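Local structure of sarcoplasmic calcium-binding protein (Branchiostoma lanceolatum, 2SAS) at residues D119-D123 with T155-N159; A143-I148 with T179-P185; M35-K39 with Y51-Q55; F17-N21 with D30-M34; C93-L99 with K162-Y166. The protein binds calcium ions through EF-hands and seems to be more abundant in fast-contracting muscles, though its precise role there is not established. All coordinates share one frame; numbering follows the deposited sequence.

How the interactions relate
Interactions 1 and 4 each hold part of a calcium site. Their centres lie about 24 Å apart, on opposite sides of the chain's centre. Interactions 1, 2 and 5 form one cluster around helix 158-170. Val-122 O of interaction 1 lies 2.8 Å from Tyr-145 OH of interaction 2, probably as a hydrogen bond. Ile-148 and Leu-180 of interaction 2 pack on Leu-164 of interaction 5. Interactions 3 and 4 share helix 28-42, with centres about 12 Å apart, and Arg-37 rests on Met-20. Phe-17 CE2 of interaction 4 meets Tyr-165 CE2 of interaction 5 at 3.9 Å, so the two groups join there.

Interaction 1: residues D119-D123 with T155-N159. With CA (calcium ion), chain D.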
# COMPACT_ATOMS: atom_id res chain seq x y z
N ASP A 119 -9.35 -22.95 11.04
CA ASP A 119 -8.86 -24.29 10.66
C ASP A 119 -7.37 -24.33 10.54
O ASP A 119 -6.84 -25.42 10.29
CB ASP A 119 -9.48 -24.84 9.36
CG ASP A 119 -9.50 -23.94 8.19
OD1 ASP A 119 -9.08 -22.75 8.17
OD2 ASP A 119 -10.00 -24.39 7.13
N GLY A 120 -6.69 -23.19 10.66
CA GLY A 120 -5.19 -23.26 10.58
C GLY A 120 -4.70 -23.34 9.15
O GLY A 120 -3.61 -23.86 8.90
N ILE A 121 -5.49 -22.84 8.23
CA ILE A 121 -5.16 -22.82 6.79
C ILE A 121 -5.64 -21.45 6.33
O ILE A 121 -6.73 -21.20 6.88
CB ILE A 121 -5.99 -23.94 6.02
CG1 ILE A 121 -5.38 -25.32 6.40
CG2 ILE A 121 -6.10 -23.76 4.50
CD1 ILE A 121 -6.27 -26.47 5.92
N VAL A 122 -4.97 -20.68 5.53
CA VAL A 122 -5.66 -19.43 5.12
C VAL A 122 -6.02 -19.86 3.66
O VAL A 122 -5.09 -20.17 2.89
CB VAL A 122 -5.00 -18.07 5.32
CG1 VAL A 122 -3.88 -18.06 6.32
CG2 VAL A 122 -4.68 -17.30 4.06
N ASP A 123 -7.32 -19.94 3.43
CA ASP A 123 -7.71 -20.40 2.07
C ASP A 123 -7.70 -19.15 1.19
O ASP A 123 -7.38 -18.11 1.81
CB ASP A 123 -9.00 -21.18 2.09
CG ASP A 123 -10.16 -20.44 2.65
OD1 ASP A 123 -10.37 -19.27 2.37
OD2 ASP A 123 -10.91 -21.04 3.45
N THR A 155 0.22 -26.47 1.56
CA THR A 155 -0.90 -25.88 2.25
C THR A 155 -0.39 -24.58 2.94
O THR A 155 0.73 -24.57 3.52
CB THR A 155 -1.50 -26.85 3.36
OG1 THR A 155 -1.60 -28.13 2.67
CG2 THR A 155 -2.91 -26.50 3.83
N PHE A 156 -1.19 -23.56 2.83
CA PHE A 156 -0.99 -22.28 3.42
C PHE A 156 -1.34 -22.42 4.92
O PHE A 156 -2.42 -22.01 5.36
CB PHE A 156 -1.72 -21.08 2.81
CG PHE A 156 -1.21 -19.71 3.17
CD1 PHE A 156 -0.13 -19.54 4.04
CD2 PHE A 156 -1.81 -18.59 2.59
CE1 PHE A 156 0.35 -18.27 4.36
CE2 PHE A 156 -1.36 -17.30 2.93
CZ PHE A 156 -0.27 -17.13 3.82
N ASP A 157 -0.40 -23.00 5.65
CA ASP A 157 -0.63 -23.11 7.10
C ASP A 157 0.42 -22.25 7.81
O ASP A 157 1.15 -21.46 7.14
CB ASP A 157 -0.64 -24.59 7.47
CG ASP A 157 0.78 -25.12 7.56
OD1 ASP A 157 1.50 -24.89 6.60
OD2 ASP A 157 1.13 -25.69 8.61
N LEU A 158 0.49 -22.35 9.13
CA LEU A 158 1.40 -21.61 10.01
C LEU A 158 2.86 -21.86 9.63
O LEU A 158 3.62 -20.89 9.56
CB LEU A 158 1.12 -21.93 11.46
CG LEU A 158 1.24 -20.86 12.53
CD1 LEU A 158 1.77 -21.46 13.83
CD2 LEU A 158 2.04 -19.65 12.09
N ASN A 159 3.23 -23.11 9.32
CA ASN A 159 4.63 -23.33 8.93
C ASN A 159 4.91 -22.73 7.57
O ASN A 159 6.11 -22.55 7.32
CB ASN A 159 5.11 -24.77 8.99
CG ASN A 159 4.77 -25.28 10.37
OD1 ASN A 159 3.65 -25.80 10.51
ND2 ASN A 159 5.64 -25.05 11.34
CA CA D . -8.99 -20.62 7.47
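Val-122 and Phe-156 join the third calcium-binding EF-hand loop to the loop that precedes helix 158-170. Val-122 N donates to Phe-156 O at 2.9 Å, with an angle of 150° at the hydrogen. This is the one hydrogen bond between the two segments. The same carbonyl oxygen also takes a CA-H contact, with Ile-121 CA 3.2 Å from Phe-156 O. Gly-120 O leans on Asp-157 CB at 3.4 Å.

Such loop-to-loop pairing is a hallmark of EF-hand pairs, where the residue in position 8 of one loop meets the partner loop. Val-122 holds that position here. Its neighbours reach the metal: Asp-119 OD1 binds the calcium ion at 2.2 Å and Ile-121 O at 2.4 Å. Asp-115, Ser-117 and Glu-126 complete the site. The peptide between Ile-121 and Val-122 therefore faces two ways, with its oxygen on calcium and its N-H on the other loop.

Phe-156 has CG anti to its own backbone N (chi1 -163°), which brings the ring to Val-122. Val-122 CG1 sits over the middle of one ring face, 4.2 Å from the Phe-156 centroid and 9° off the normal, as a CH-pi contact. The other methyl meets the rim, with Val-122 CG2 3.5 Å from Phe-156 CD2. Met-114 and Phe-127 also touch both side chains, so this part of the contact is buried. Further out, Ile-121 CG1 touches Thr-155 CG2 at 3.8 Å. Asp-157 turns its carboxylate away to the start of helix 158-170, where OD2 accepts a weak capping bond from Asn-159 N.

Interaction 2: residues A143-I148 with T179-P185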
# COMPACT_ATOMS: atom_id res chain seq x y z
N ALA A 143 -3.45 -16.16 -8.76
CA ALA A 143 -2.04 -16.35 -9.14
C ALA A 143 -1.10 -16.08 -7.97
O ALA A 143 -0.02 -16.66 -7.91
CB ALA A 143 -1.63 -15.48 -10.30
N VAL A 144 -1.44 -15.14 -7.09
CA VAL A 144 -0.57 -14.86 -5.93
C VAL A 144 -0.72 -16.05 -5.00
O VAL A 144 0.23 -16.53 -4.38
CB VAL A 144 -0.91 -13.51 -5.26
CG1 VAL A 144 -0.26 -13.39 -3.90
CG2 VAL A 144 -0.59 -12.33 -6.16
N TYR A 145 -1.95 -16.53 -4.89
CA TYR A 145 -2.17 -17.71 -4.00
C TYR A 145 -1.44 -18.94 -4.50
O TYR A 145 -1.04 -19.81 -3.72
CB TYR A 145 -3.67 -17.98 -3.93
CG TYR A 145 -4.03 -18.98 -2.88
CD1 TYR A 145 -4.06 -18.47 -1.57
CD2 TYR A 145 -4.33 -20.32 -3.10
CE1 TYR A 145 -4.39 -19.28 -0.51
CE2 TYR A 145 -4.68 -21.15 -2.00
CZ TYR A 145 -4.70 -20.62 -0.75
OH TYR A 145 -5.00 -21.34 0.37
N ASN A 146 -1.25 -19.08 -5.81
CA ASN A 146 -0.54 -20.24 -6.37
C ASN A 146 0.95 -20.17 -6.12
O ASN A 146 1.62 -21.22 -6.04
CB ASN A 146 -1.01 -20.51 -7.81
CG ASN A 146 -2.26 -21.40 -7.76
OD1 ASN A 146 -2.20 -22.64 -7.77
ND2 ASN A 146 -3.43 -20.80 -7.65
N VAL A 147 1.52 -18.97 -5.96
CA VAL A 147 2.96 -18.90 -5.62
C VAL A 147 3.07 -19.40 -4.18
O VAL A 147 3.92 -20.20 -3.78
CB VAL A 147 3.51 -17.49 -5.80
CG1 VAL A 147 4.89 -17.35 -5.15
CG2 VAL A 147 3.53 -17.02 -7.23
N ILE A 148 2.11 -18.95 -3.33
CA ILE A 148 2.14 -19.40 -1.94
C ILE A 148 1.94 -20.90 -1.74
O ILE A 148 2.59 -21.57 -0.91
CB ILE A 148 1.09 -18.62 -1.08
CG1 ILE A 148 1.13 -17.10 -1.40
CG2 ILE A 148 1.33 -18.95 0.41
CD1 ILE A 148 0.16 -16.27 -0.49
N THR A 179 4.53 -12.35 -1.46
CA THR A 179 3.09 -12.68 -1.50
C THR A 179 2.30 -12.08 -0.37
O THR A 179 1.09 -11.82 -0.54
CB THR A 179 2.84 -14.23 -1.64
OG1 THR A 179 3.37 -14.84 -0.46
CG2 THR A 179 3.61 -14.79 -2.87
N LEU A 180 3.04 -11.79 0.69
CA LEU A 180 2.45 -11.19 1.90
C LEU A 180 2.18 -9.72 1.67
O LEU A 180 1.43 -9.09 2.42
CB LEU A 180 3.33 -11.59 3.06
CG LEU A 180 3.53 -13.09 3.32
CD1 LEU A 180 4.44 -13.30 4.52
CD2 LEU A 180 2.15 -13.68 3.65
N MET A 181 2.73 -9.15 0.62
CA MET A 181 2.50 -7.72 0.31
C MET A 181 1.48 -7.73 -0.84
O MET A 181 1.11 -6.73 -1.44
CB MET A 181 3.77 -6.96 -0.03
CG MET A 181 4.84 -6.87 1.00
SD MET A 181 6.36 -6.07 0.29
CE MET A 181 6.92 -7.24 -0.90
N GLY A 182 1.06 -8.98 -1.10
CA GLY A 182 0.06 -9.28 -2.11
C GLY A 182 0.67 -9.27 -3.49
O GLY A 182 -0.04 -9.06 -4.48
N GLN A 183 1.98 -9.49 -3.58
CA GLN A 183 2.53 -9.48 -4.96
C GLN A 183 3.21 -10.74 -5.38
O GLN A 183 3.67 -11.57 -4.60
CB GLN A 183 3.29 -8.20 -5.18
CG GLN A 183 4.42 -7.83 -4.24
CD GLN A 183 5.48 -7.20 -5.16
OE1 GLN A 183 5.12 -6.19 -5.76
NE2 GLN A 183 6.57 -7.92 -5.33
N LYS A 184 3.26 -10.90 -6.70
CA LYS A 184 3.93 -12.12 -7.24
C LYS A 184 5.42 -11.82 -7.38
O LYS A 184 5.80 -10.72 -7.80
CB LYS A 184 3.41 -12.39 -8.66
CG LYS A 184 2.22 -13.32 -8.81
CD LYS A 184 1.35 -12.96 -10.03
CE LYS A 184 0.22 -12.05 -9.60
NZ LYS A 184 -0.56 -11.50 -10.73
N PRO A 185 6.27 -12.80 -7.08
CA PRO A 185 7.71 -12.61 -7.22
C PRO A 185 8.12 -12.55 -8.68
O PRO A 185 8.33 -13.61 -9.33
CB PRO A 185 8.34 -13.82 -6.55
CG PRO A 185 7.30 -14.87 -6.51
CD PRO A 185 5.97 -14.13 -6.48
OXT PRO A 185 8.28 -11.46 -9.16
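Lys-184 lies across the side of helix 141-149, over Ala-143 and Val-144. Its CB makes no contact with the helix. CG comes down beside Val-144, with Lys-184 CG 4.0 Å from Val-144 CG2. CD passes Ala-143, at 3.9 Å between Lys-184 CD and Ala-143 CB. The chain bends there (chi3 -94°), and this turns CE back to Val-144, where Lys-184 CE and Val-144 CG2 meet at 3.5 Å. Lys-184 NZ ends 4.1 Å from Ala-143 CB. Outside the two segments this side chain also touches Asp-140 and packs on Asp-4 of the second subunit.

The C-terminal tail, which follows helix 158-170 in the chain, thus folds back onto the first helix of the fourth EF-hand region. Pro-185 continues the contact, with Pro-185 CD 3.6 Å from Val-147 CG1. Thr-179 fills the other end. Thr-179 CG2 lies 3.7 Å from Val-147 CG1, and Thr-179 OG1 lies 3.3 Å from Ile-148 CG1. That hydroxyl has its polar partner in Ala-176 O, to which it is hydrogen-bonded, so it can sit among carbons. Phe-127 backs Val-144 and Ile-148 from helix 124-130.

No hydrogen bond links the two segments. The tail is held here by aliphatic packing, with the carbon chain of a lysine used as an apolar surface.

Interaction 3: residues M35-K39 with Y51-Q55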
# COMPACT_ATOMS: atom_id res chain seq x y z
N MET A 35 -5.43 -4.66 20.09
CA MET A 35 -6.38 -5.13 21.08
C MET A 35 -7.76 -4.59 20.77
O MET A 35 -8.75 -5.33 20.75
CB MET A 35 -5.98 -4.76 22.51
CG MET A 35 -5.02 -5.76 23.07
SD MET A 35 -5.77 -7.43 23.05
CE MET A 35 -7.17 -7.06 24.16
N THR A 36 -7.80 -3.30 20.51
CA THR A 36 -9.05 -2.67 20.07
C THR A 36 -9.54 -3.39 18.82
O THR A 36 -10.73 -3.63 18.71
CB THR A 36 -8.93 -1.14 19.74
OG1 THR A 36 -8.51 -0.54 20.97
CG2 THR A 36 -10.26 -0.57 19.19
N ARG A 37 -8.68 -3.67 17.89
CA ARG A 37 -9.04 -4.35 16.59
C ARG A 37 -9.69 -5.71 16.95
O ARG A 37 -10.81 -5.98 16.50
CB ARG A 37 -7.84 -4.62 15.76
CG ARG A 37 -7.64 -4.08 14.38
CD ARG A 37 -6.20 -3.59 14.27
NE ARG A 37 -5.66 -3.52 12.97
CZ ARG A 37 -5.95 -2.75 11.92
NH1 ARG A 37 -6.98 -1.90 11.91
NH2 ARG A 37 -5.20 -2.84 10.80
N TYR A 38 -8.94 -6.43 17.78
CA TYR A 38 -9.28 -7.76 18.27
C TYR A 38 -10.66 -7.87 18.90
O TYR A 38 -11.42 -8.80 18.59
CB TYR A 38 -8.23 -8.28 19.23
CG TYR A 38 -8.12 -9.77 19.46
CD1 TYR A 38 -7.85 -10.68 18.42
CD2 TYR A 38 -8.26 -10.30 20.73
CE1 TYR A 38 -7.69 -12.03 18.66
CE2 TYR A 38 -8.09 -11.64 21.00
CZ TYR A 38 -7.81 -12.52 19.95
OH TYR A 38 -7.70 -13.88 20.20
N LYS A 39 -10.91 -6.99 19.86
CA LYS A 39 -12.20 -6.96 20.57
C LYS A 39 -13.26 -6.47 19.55
O LYS A 39 -14.35 -7.05 19.53
CB LYS A 39 -12.19 -6.05 21.76
CG LYS A 39 -11.03 -6.21 22.76
CD LYS A 39 -10.81 -4.84 23.44
CE LYS A 39 -11.01 -4.98 24.93
NZ LYS A 39 -11.98 -3.89 25.39
N TYR A 51 -9.10 -12.27 26.13
CA TYR A 51 -8.56 -10.94 25.80
C TYR A 51 -7.36 -10.63 26.67
O TYR A 51 -6.37 -10.05 26.25
CB TYR A 51 -9.65 -9.93 25.91
CG TYR A 51 -10.63 -10.03 24.76
CD1 TYR A 51 -10.21 -9.76 23.45
CD2 TYR A 51 -11.93 -10.44 24.96
CE1 TYR A 51 -11.07 -9.84 22.37
CE2 TYR A 51 -12.82 -10.51 23.88
CZ TYR A 51 -12.42 -10.19 22.61
OH TYR A 51 -13.32 -10.25 21.58
N LYS A 52 -7.50 -11.09 27.93
CA LYS A 52 -6.42 -10.89 28.90
C LYS A 52 -5.17 -11.61 28.45
O LYS A 52 -4.08 -11.00 28.44
CB LYS A 52 -6.88 -11.21 30.32
CG LYS A 52 -7.72 -10.02 30.85
CD LYS A 52 -8.10 -10.32 32.31
CE LYS A 52 -9.12 -9.26 32.76
NZ LYS A 52 -9.38 -9.41 34.21
N SER A 53 -5.32 -12.85 28.02
CA SER A 53 -4.13 -13.61 27.58
C SER A 53 -3.49 -12.91 26.40
O SER A 53 -2.27 -12.75 26.35
CB SER A 53 -4.50 -15.03 27.21
OG SER A 53 -5.44 -15.48 28.16
N MET A 54 -4.33 -12.55 25.46
CA MET A 54 -3.90 -11.86 24.22
C MET A 54 -3.08 -10.61 24.56
O MET A 54 -2.04 -10.27 23.98
CB MET A 54 -5.12 -11.59 23.37
CG MET A 54 -4.81 -10.72 22.20
SD MET A 54 -3.57 -11.52 21.16
CE MET A 54 -4.34 -13.09 20.72
N GLN A 55 -3.56 -9.90 25.54
CA GLN A 55 -2.94 -8.66 26.01
C GLN A 55 -1.54 -8.92 26.58
O GLN A 55 -0.64 -8.17 26.19
CB GLN A 55 -3.83 -7.97 27.05
CG GLN A 55 -3.42 -6.50 27.12
CD GLN A 55 -4.34 -5.76 28.04
OE1 GLN A 55 -5.06 -4.88 27.59
NE2 GLN A 55 -4.28 -6.19 29.29
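Met-35, Tyr-38 and Lys-39 pack on Tyr-51 and Met-54 between two neighbouring helices. Helix 28-42 is the outgoing helix of the first EF-hand. Helix 48-69 leads into the second calcium loop. The two run nearly antiparallel, as a helical hairpin, with short-segment axes 11.0 Å apart and 154° between their directions.

The aromatic contact is between Tyr-38 and Tyr-51. Their planes are almost perpendicular, at 85°, but the approach is oblique. Tyr-38 CD2 comes in at the edge of the Tyr-51 ring, 3.3 Å from Tyr-51 CE1.

Met-54 supplies the sulfur contact. Bends at chi2 and chi3 curl its chain over one face of Tyr-38. There Met-54 CG lies 4.0 Å from the Tyr-38 centroid as a CH-pi contact. Met-54 SD stands 4.7 Å from the same Tyr-38 centroid, 16° off the normal, a Met-aromatic contact. The methyl reaches the phenol end, with Met-54 CE 3.5 Å from Tyr-38 OH.

The remaining contacts are apolar. Met-35 and Met-54 slide past each other in opposite directions, and Met-35 SD touches Met-54 CG at 3.5 Å. Met-35 CE rests 4.1 Å from Tyr-51 CD1. Leu-46, from the turn of the hairpin, also touches both tyrosines.

No hydrogen bond crosses between the segments. Tyr-51 OH instead bonds to Lys-43 O, while Lys-39 CG lies against the ring at 3.7 Å from Tyr-51 CE1.

Interaction 4: residues F17-N21 with D30-M34; sequences FLDMN and DFEDM. With CA (calcium ion), chain B.
Met-20 and Met-34 cross at about a right angle, and Met-20 CG beds against Met-34 CG at 3.6 Å. The root of the Met-20 side chain, CB and CG, sits in a hollow bounded by Asp-30 O, Asp-33 and Met-34; the far end leads away. The Asp-33 wall is close too, with Met-20 CB 3.6 Å from Asp-33 CB. The extended chain of Met-34 carries its methyl to the 17-21 backbone, where Met-34 CE lies 3.5 Å from Leu-18 O. The same methyl stands over the centre of the Phe-31 ring. Leu-18 runs alongside Phe-31, pointing the same way, with Leu-18 CD2 3.6 Å from Phe-31 CZ. Cutting Met-34 back to an alanine would probably leave a gap between Leu-18 O and the Phe-31 face and deprive Met-20 of one wall.

These residues flank the first EF-hand calcium loop. Asp-30 ends the twelve-residue loop and grips calcium with both carboxylate oxygens, OD1 and OD2, each at 2.4 Å. Asp-19 OD1 binds at 2.2 Å and Asn-21 OD1 is a further ligand; Asp-23 and Ser-25 complete the site. The Asp-19 and Asp-30 carboxylate planes are turned 89° from each other. Asp-30 CG is anti to its carbonyl carbon (chi1 -75°), and this swings the carboxylate across to the loop. There Asn-21 N donates to Asp-30 OD1 at 3.2 Å, an almost straight bond of 169°. Asp-30 OD2 accepts from Gln-27 N.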
# COMPACT_ATOMS: atom_id res chain seq x y z
N PHE A 17 2.20 -3.92 9.96
CA PHE A 17 2.15 -4.92 11.04
C PHE A 17 2.38 -4.28 12.40
O PHE A 17 2.13 -5.02 13.37
CB PHE A 17 3.14 -6.01 10.79
CG PHE A 17 3.17 -6.76 9.52
CD1 PHE A 17 2.09 -6.71 8.60
CD2 PHE A 17 4.23 -7.65 9.29
CE1 PHE A 17 2.12 -7.49 7.45
CE2 PHE A 17 4.26 -8.43 8.13
CZ PHE A 17 3.19 -8.36 7.22
N LEU A 18 2.85 -3.04 12.49
CA LEU A 18 3.11 -2.55 13.87
C LEU A 18 2.56 -1.17 14.19
O LEU A 18 2.01 -1.07 15.29
CB LEU A 18 4.62 -2.64 14.18
CG LEU A 18 5.23 -3.99 14.45
CD1 LEU A 18 6.70 -3.94 14.04
CD2 LEU A 18 5.13 -4.39 15.93
N ASP A 19 2.76 -0.24 13.29
CA ASP A 19 2.33 1.16 13.47
C ASP A 19 0.86 1.26 13.10
O ASP A 19 0.46 1.85 12.08
CB ASP A 19 3.27 2.13 12.74
CG ASP A 19 2.91 3.58 12.99
OD1 ASP A 19 2.45 3.89 14.12
OD2 ASP A 19 3.06 4.46 12.11
N MET A 20 0.04 0.70 13.98
CA MET A 20 -1.44 0.67 13.78
C MET A 20 -2.06 2.05 13.68
O MET A 20 -2.92 2.24 12.81
CB MET A 20 -2.11 -0.12 14.89
CG MET A 20 -1.50 -1.47 15.02
SD MET A 20 -2.04 -2.45 13.56
CE MET A 20 -0.64 -2.21 12.46
N ASN A 21 -1.59 2.98 14.51
CA ASN A 21 -2.11 4.34 14.50
C ASN A 21 -1.43 5.26 13.49
O ASN A 21 -1.70 6.47 13.58
CB ASN A 21 -2.10 4.97 15.89
CG ASN A 21 -0.70 5.10 16.47
OD1 ASN A 21 0.26 5.31 15.73
ND2 ASN A 21 -0.60 5.01 17.81
N ASP A 30 0.13 1.57 19.92
CA ASP A 30 -0.02 0.83 18.65
C ASP A 30 -0.56 -0.58 19.04
O ASP A 30 -1.52 -1.02 18.40
CB ASP A 30 1.31 0.73 17.92
CG ASP A 30 1.67 2.05 17.28
OD1 ASP A 30 0.82 2.61 16.57
OD2 ASP A 30 2.80 2.50 17.53
N PHE A 31 0.05 -1.14 20.04
CA PHE A 31 -0.34 -2.44 20.60
C PHE A 31 -1.74 -2.39 21.21
O PHE A 31 -2.52 -3.37 21.13
CB PHE A 31 0.76 -2.95 21.56
CG PHE A 31 2.05 -3.27 20.85
CD1 PHE A 31 2.91 -2.27 20.42
CD2 PHE A 31 2.34 -4.59 20.49
CE1 PHE A 31 4.06 -2.55 19.70
CE2 PHE A 31 3.50 -4.92 19.77
CZ PHE A 31 4.35 -3.88 19.40
N GLU A 32 -2.14 -1.29 21.85
CA GLU A 32 -3.49 -1.16 22.41
C GLU A 32 -4.48 -1.19 21.23
O GLU A 32 -5.61 -1.71 21.32
CB GLU A 32 -3.72 0.09 23.25
CG GLU A 32 -2.95 0.33 24.58
CD GLU A 32 -2.96 1.77 25.06
OE1 GLU A 32 -2.75 2.72 24.32
OE2 GLU A 32 -3.20 1.94 26.28
N ASP A 33 -4.08 -0.66 20.09
CA ASP A 33 -4.86 -0.60 18.85
C ASP A 33 -5.05 -1.99 18.24
O ASP A 33 -5.97 -2.30 17.46
CB ASP A 33 -4.20 0.30 17.81
CG ASP A 33 -4.44 1.77 17.90
OD1 ASP A 33 -4.70 2.23 19.03
OD2 ASP A 33 -4.30 2.50 16.89
N MET A 34 -4.13 -2.88 18.56
CA MET A 34 -4.24 -4.27 18.04
C MET A 34 -5.41 -4.93 18.80
O MET A 34 -6.25 -5.65 18.23
CB MET A 34 -2.90 -4.89 18.22
CG MET A 34 -1.95 -4.31 17.19
SD MET A 34 -0.39 -5.21 17.47
CE MET A 34 0.78 -3.98 16.88
CA CA B . 2.40 4.44 16.24

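Interaction 5: residues C93-L99 with K162-Y166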
# COMPACT_ATOMS: atom_id res chain seq x y z
N CYS A 93 21.27 -13.89 10.70
CA CYS A 93 20.20 -14.87 11.04
C CYS A 93 20.01 -15.88 9.90
O CYS A 93 20.26 -15.49 8.74
CB CYS A 93 18.93 -14.06 11.31
SG CYS A 93 18.39 -13.11 9.85
N LYS A 94 19.59 -17.12 10.13
CA LYS A 94 19.42 -18.10 9.04
C LYS A 94 18.10 -18.81 8.90
O LYS A 94 17.87 -19.33 7.76
CB LYS A 94 20.53 -19.16 8.96
CG LYS A 94 21.01 -19.42 7.53
CD LYS A 94 21.39 -20.85 7.26
CE LYS A 94 20.50 -21.61 6.28
NZ LYS A 94 19.14 -21.89 6.83
N SER A 95 17.25 -18.87 9.88
CA SER A 95 15.90 -19.53 9.78
C SER A 95 14.91 -18.71 10.63
O SER A 95 15.42 -17.81 11.35
CB SER A 95 15.96 -20.95 10.32
OG SER A 95 16.07 -20.91 11.73
N VAL A 96 13.62 -19.00 10.56
CA VAL A 96 12.62 -18.27 11.33
C VAL A 96 13.06 -18.36 12.82
O VAL A 96 12.97 -17.39 13.58
CB VAL A 96 11.16 -18.58 11.12
CG1 VAL A 96 10.46 -19.20 12.35
CG2 VAL A 96 10.33 -17.33 10.78
N ALA A 97 13.55 -19.53 13.15
CA ALA A 97 14.04 -19.81 14.51
C ALA A 97 15.12 -18.85 15.01
O ALA A 97 15.40 -18.96 16.23
CB ALA A 97 14.46 -21.29 14.57
N ASP A 98 15.70 -17.97 14.21
CA ASP A 98 16.75 -17.01 14.62
C ASP A 98 16.26 -15.57 14.89
O ASP A 98 17.04 -14.74 15.40
CB ASP A 98 17.86 -16.84 13.53
CG ASP A 98 19.12 -17.61 13.77
OD1 ASP A 98 19.50 -17.78 14.94
OD2 ASP A 98 19.74 -18.05 12.78
N LEU A 99 15.10 -15.23 14.39
CA LEU A 99 14.45 -13.93 14.49
C LEU A 99 14.33 -13.57 15.97
O LEU A 99 14.22 -14.51 16.80
CB LEU A 99 13.08 -14.04 13.80
CG LEU A 99 12.95 -13.22 12.52
CD1 LEU A 99 14.28 -13.19 11.77
CD2 LEU A 99 11.85 -13.87 11.65
N LYS A 162 5.23 -18.68 8.44
CA LYS A 162 6.51 -18.54 9.07
C LYS A 162 7.62 -18.39 8.01
O LYS A 162 8.45 -17.51 8.18
CB LYS A 162 6.92 -19.75 9.93
CG LYS A 162 6.13 -19.86 11.27
CD LYS A 162 6.62 -21.06 12.07
CE LYS A 162 5.87 -21.24 13.38
NZ LYS A 162 6.65 -22.11 14.30
N GLU A 163 7.61 -19.23 6.99
CA GLU A 163 8.62 -19.27 5.94
C GLU A 163 8.59 -17.98 5.13
O GLU A 163 9.63 -17.42 4.78
CB GLU A 163 8.46 -20.44 4.94
CG GLU A 163 8.41 -21.90 5.38
CD GLU A 163 8.06 -22.93 4.33
OE1 GLU A 163 8.00 -22.72 3.12
OE2 GLU A 163 7.79 -24.08 4.81
N LEU A 164 7.36 -17.60 4.80
CA LEU A 164 7.15 -16.38 4.00
C LEU A 164 7.44 -15.14 4.81
O LEU A 164 8.09 -14.20 4.33
CB LEU A 164 5.77 -16.49 3.40
CG LEU A 164 5.46 -17.71 2.54
CD1 LEU A 164 3.95 -17.81 2.37
CD2 LEU A 164 6.13 -17.51 1.19
N TYR A 165 7.00 -15.14 6.07
CA TYR A 165 7.30 -13.95 6.92
C TYR A 165 8.82 -13.72 6.92
O TYR A 165 9.26 -12.61 6.60
CB TYR A 165 6.64 -14.03 8.28
CG TYR A 165 6.88 -12.91 9.24
CD1 TYR A 165 8.06 -12.91 10.01
CD2 TYR A 165 5.99 -11.89 9.48
CE1 TYR A 165 8.31 -11.94 10.97
CE2 TYR A 165 6.22 -10.87 10.42
CZ TYR A 165 7.37 -10.93 11.18
OH TYR A 165 7.65 -9.96 12.12
N TYR A 166 9.55 -14.80 7.15
CA TYR A 166 11.01 -14.84 7.16
C TYR A 166 11.62 -14.23 5.91
O TYR A 166 12.57 -13.43 5.94
CB TYR A 166 11.58 -16.29 7.28
CG TYR A 166 13.09 -16.25 7.34
CD1 TYR A 166 13.70 -15.64 8.44
CD2 TYR A 166 13.95 -16.82 6.38
CE1 TYR A 166 15.07 -15.55 8.61
CE2 TYR A 166 15.33 -16.73 6.51
CZ TYR A 166 15.89 -16.12 7.63
OH TYR A 166 17.25 -16.05 7.78
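The backbones come closest at Val-96 and Tyr-166, whose CA atoms are 5.6 Å apart, where a short 3-10 turn of 93-99 lies against one turn of helix 158-170. The contact packs the linker between helix 79-91 and helix 103-114 onto the last helix of the EF-hand fold, away from the calcium sites.

Tyr-166 carries most of it. A chi1 of -178° sets the ring opposite the backbone N and lays one face against the linker. The linker backbone covers that face, with Ser-95 C 3.7 Å above the Tyr-166 ring plane, toward the rim. The hydroxyl tip is pressed against the chain, Tyr-166 OH lying 3.1 Å from Lys-94 C. It is also near Cys-93 O, but the angle is poor for a hydrogen bond. Cys-93 SG approaches the ring obliquely.

Leu-99 forks between two tyrosines. Leu-99 CD1 meets the edge of one ring, 4.0 Å from Tyr-166 CE1. Leu-99 CD2 meets the edge of the other, 4.1 Å from Tyr-165 CE1. Replacing Tyr-166 with an alanine would probably open a gap beside Lys-94 and Ser-95 and leave Leu-99 with one ring in place of two.

Val-96 slides past Tyr-166 and touches the helix backbone, with Val-96 CG2 3.2 Å from Lys-162 O. The linker is braced internally: Lys-94 N donates to Asp-98 OD2 at 2.8 Å, on the anti side of the carboxylate and 17° out of its plane.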